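Local coordinates for protein alanine racemase (Oenococcus oeni PSU-1, PDB 3HUR) that belongs to the alanine racemase family, whose members join a TIM-barrel N-terminal domain to a beta-rich C-terminal domain, at residues A[129-134]-A[162-167]. Sequence-based numbering, arbitrary orientation.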
loop_
_atom_site.group_PDB
_atom_site.type_symbol
_atom_site.label_atom_id
_atom_site.label_comp_id
_atom_site.label_asym_id
_atom_site.label_seq_id
_atom_site.Cartn_x
_atom_site.Cartn_y
_atom_site.Cartn_z
ATOM N N ILE A 129 -5.641 40.659 -3.588
ATOM C CA ILE A 129 -4.414 41.315 -3.263
ATOM C C ILE A 129 -3.301 40.314 -3.000
ATOM O O ILE A 129 -3.281 39.646 -1.990
ATOM C CB ILE A 129 -4.584 42.235 -2.019
ATOM C CG1 ILE A 129 -5.793 43.176 -2.192
ATOM C CG2 ILE A 129 -3.307 42.999 -1.772
ATOM C CD1 ILE A 129 -5.858 43.853 -3.512
ATOM N N ASP A 130 -2.359 40.237 -3.918
ATOM C CA ASP A 130 -1.167 39.429 -3.712
ATOM C C ASP A 130 -0.309 40.048 -2.630
ATOM O O ASP A 130 0.509 40.917 -2.903
ATOM C CB ASP A 130 -0.356 39.321 -5.013
ATOM C CG ASP A 130 0.911 38.429 -4.879
ATOM O OD1 ASP A 130 1.147 37.794 -3.817
ATOM O OD2 ASP A 130 1.691 38.366 -5.861
ATOM N N THR A 131 -0.490 39.600 -1.398
ATOM C CA THR A 131 0.399 40.005 -0.331
ATOM C C THR A 131 1.494 38.970 -0.144
ATOM O O THR A 131 2.064 38.858 0.938
ATOM C CB THR A 131 -0.331 40.170 0.996
ATOM O OG1 THR A 131 -0.720 38.888 1.494
ATOM C CG2 THR A 131 -1.537 41.044 0.844
ATOM N N GLY A 132 1.799 38.195 -1.176
ATOM C CA GLY A 132 2.985 37.354 -1.100
ATOM C C GLY A 132 2.986 36.001 -1.768
ATOM O O GLY A 132 3.630 35.813 -2.806
ATOM N N MET A 133 2.312 35.039 -1.158
ATOM C CA MET A 133 2.590 33.623 -1.472
ATOM C C MET A 133 1.727 33.070 -2.647
ATOM O O MET A 133 1.165 31.967 -2.575
ATOM C CB MET A 133 2.371 32.794 -0.192
ATOM C CG MET A 133 3.109 31.470 -0.169
ATOM S SD MET A 133 4.853 31.659 0.231
ATOM C CE MET A 133 4.889 30.739 1.795
ATOM N N THR A 134 1.605 33.829 -3.728
ATOM C CA THR A 134 0.658 33.457 -4.769
ATOM C C THR A 134 0.973 34.238 -6.002
ATOM O O THR A 134 1.753 35.189 -5.932
ATOM C CB THR A 134 -0.785 33.734 -4.336
ATOM O OG1 THR A 134 -1.594 33.975 -5.489
ATOM C CG2 THR A 134 -0.868 34.936 -3.420
ATOM N N VAL A 162 -12.627 42.783 -1.840
ATOM C CA VAL A 162 -11.216 43.007 -2.031
ATOM C C VAL A 162 -10.601 42.165 -0.957
ATOM O O VAL A 162 -10.928 42.341 0.232
ATOM C CB VAL A 162 -10.797 44.477 -1.807
ATOM C CG1 VAL A 162 -9.280 44.615 -1.969
ATOM C CG2 VAL A 162 -11.548 45.387 -2.751
ATOM N N TYR A 163 -9.720 41.244 -1.354
ATOM C CA TYR A 163 -9.402 40.127 -0.476
ATOM C C TYR A 163 -7.977 39.614 -0.598
ATOM O O TYR A 163 -7.315 39.813 -1.610
ATOM C CB TYR A 163 -10.388 38.966 -0.736
ATOM C CG TYR A 163 -10.056 38.149 -1.951
ATOM C CD1 TYR A 163 -10.343 38.618 -3.204
ATOM C CD2 TYR A 163 -9.393 36.934 -1.841
ATOM C CE1 TYR A 163 -9.988 37.923 -4.333
ATOM C CE2 TYR A 163 -9.059 36.198 -2.975
ATOM C CZ TYR A 163 -9.376 36.699 -4.225
ATOM O OH TYR A 163 -9.046 36.005 -5.379
ATOM N N THR A 164 -7.542 38.934 0.467
ATOM C CA THR A 164 -6.257 38.234 0.512
ATOM C C THR A 164 -6.364 37.101 1.526
ATOM O O THR A 164 -7.368 36.966 2.214
ATOM C CB THR A 164 -5.141 39.194 1.020
ATOM O OG1 THR A 164 -3.841 38.684 0.704
ATOM C CG2 THR A 164 -5.242 39.403 2.545
ATOM N N HIS A 165 -5.305 36.335 1.706
ATOM C CA HIS A 165 -5.251 35.469 2.910
ATOM C C HIS A 165 -3.815 35.223 3.260
ATOM O O HIS A 165 -2.927 35.332 2.394
ATOM C CB HIS A 165 -5.865 34.094 2.637
ATOM C CG HIS A 165 -5.047 33.292 1.680
ATOM N ND1 HIS A 165 -4.268 32.236 2.085
ATOM C CD2 HIS A 165 -4.783 33.486 0.364
ATOM C CE1 HIS A 165 -3.599 31.773 1.040
ATOM N NE2 HIS A 165 -3.884 32.524 -0.012
ATOM N N PHE A 166 -3.638 34.779 4.495
ATOM C CA PHE A 166 -2.350 34.596 5.110
ATOM C C PHE A 166 -1.950 33.127 5.050
ATOM O O PHE A 166 -2.626 32.292 5.585
ATOM C CB PHE A 166 -2.417 35.108 6.568
ATOM C CG PHE A 166 -2.734 36.587 6.650
ATOM C CD1 PHE A 166 -1.734 37.544 6.457
ATOM C CD2 PHE A 166 -4.027 37.034 6.832
ATOM C CE1 PHE A 166 -2.032 38.919 6.458
ATOM C CE2 PHE A 166 -4.315 38.400 6.862
ATOM C CZ PHE A 166 -3.306 39.340 6.680
ATOM N N ALA A 167 -0.831 32.838 4.401
ATOM C CA ALA A 167 -0.309 31.495 4.291
ATOM C C ALA A 167 0.143 30.872 5.595
ATOM O O ALA A 167 0.105 29.653 5.733
ATOM C CB ALA A 167 0.827 31.475 3.327
#
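Ile129 N donates to Tyr163 O over 2.7 Å, an almost straight bond (175° at the hydrogen) that continues the parallel pairing of strands 123-128 and 157-163 as both segments run out at the end of the barrel sheet. One residue on, a side chain takes over from the backbone: Thr164 OG1 donates to Ile129 O at 2.9 Å. With chi1 at -163° the hydroxyl lies opposite the backbone N of its own residue and leans toward segment 129-134. Thr164 OG1 in turn accepts from Thr131 OG1 at 3.2 Å, the two hydroxyls meeting tip to tip, so a short chain of hydrogen bonds runs from Thr131 through Thr164 to the Ile129 carbonyl. Threonine fits both places, being small enough for a buried spot and able to give and take hydrogen bonds.

Apolar contacts flank these bonds. Ile129 CG1 lies 3.8 Å from Val162 CG1, two branched side chains suited to the core covered by helix 174-191, where Trp187 and Leu190 also touch Ile129. Farther out, Met133 CB rests 4.1 Å from Ala167 CB, whose small methyl meets the base of the exposed Met133 side chain, on which Tyr179 of helix 174-191 also packs.

Between these contacts the 129-134 loop turns on itself: Asp130 OD1 accepts from Gly132 N (2.7 Å) in an Asx turn, and Gly132 has a positive phi of 146°, readily open to glycine. The chemistry thus implies that backbone pairing ends at Ile129-Tyr163 and the two threonine hydroxyls continue the polar link between the loops beyond.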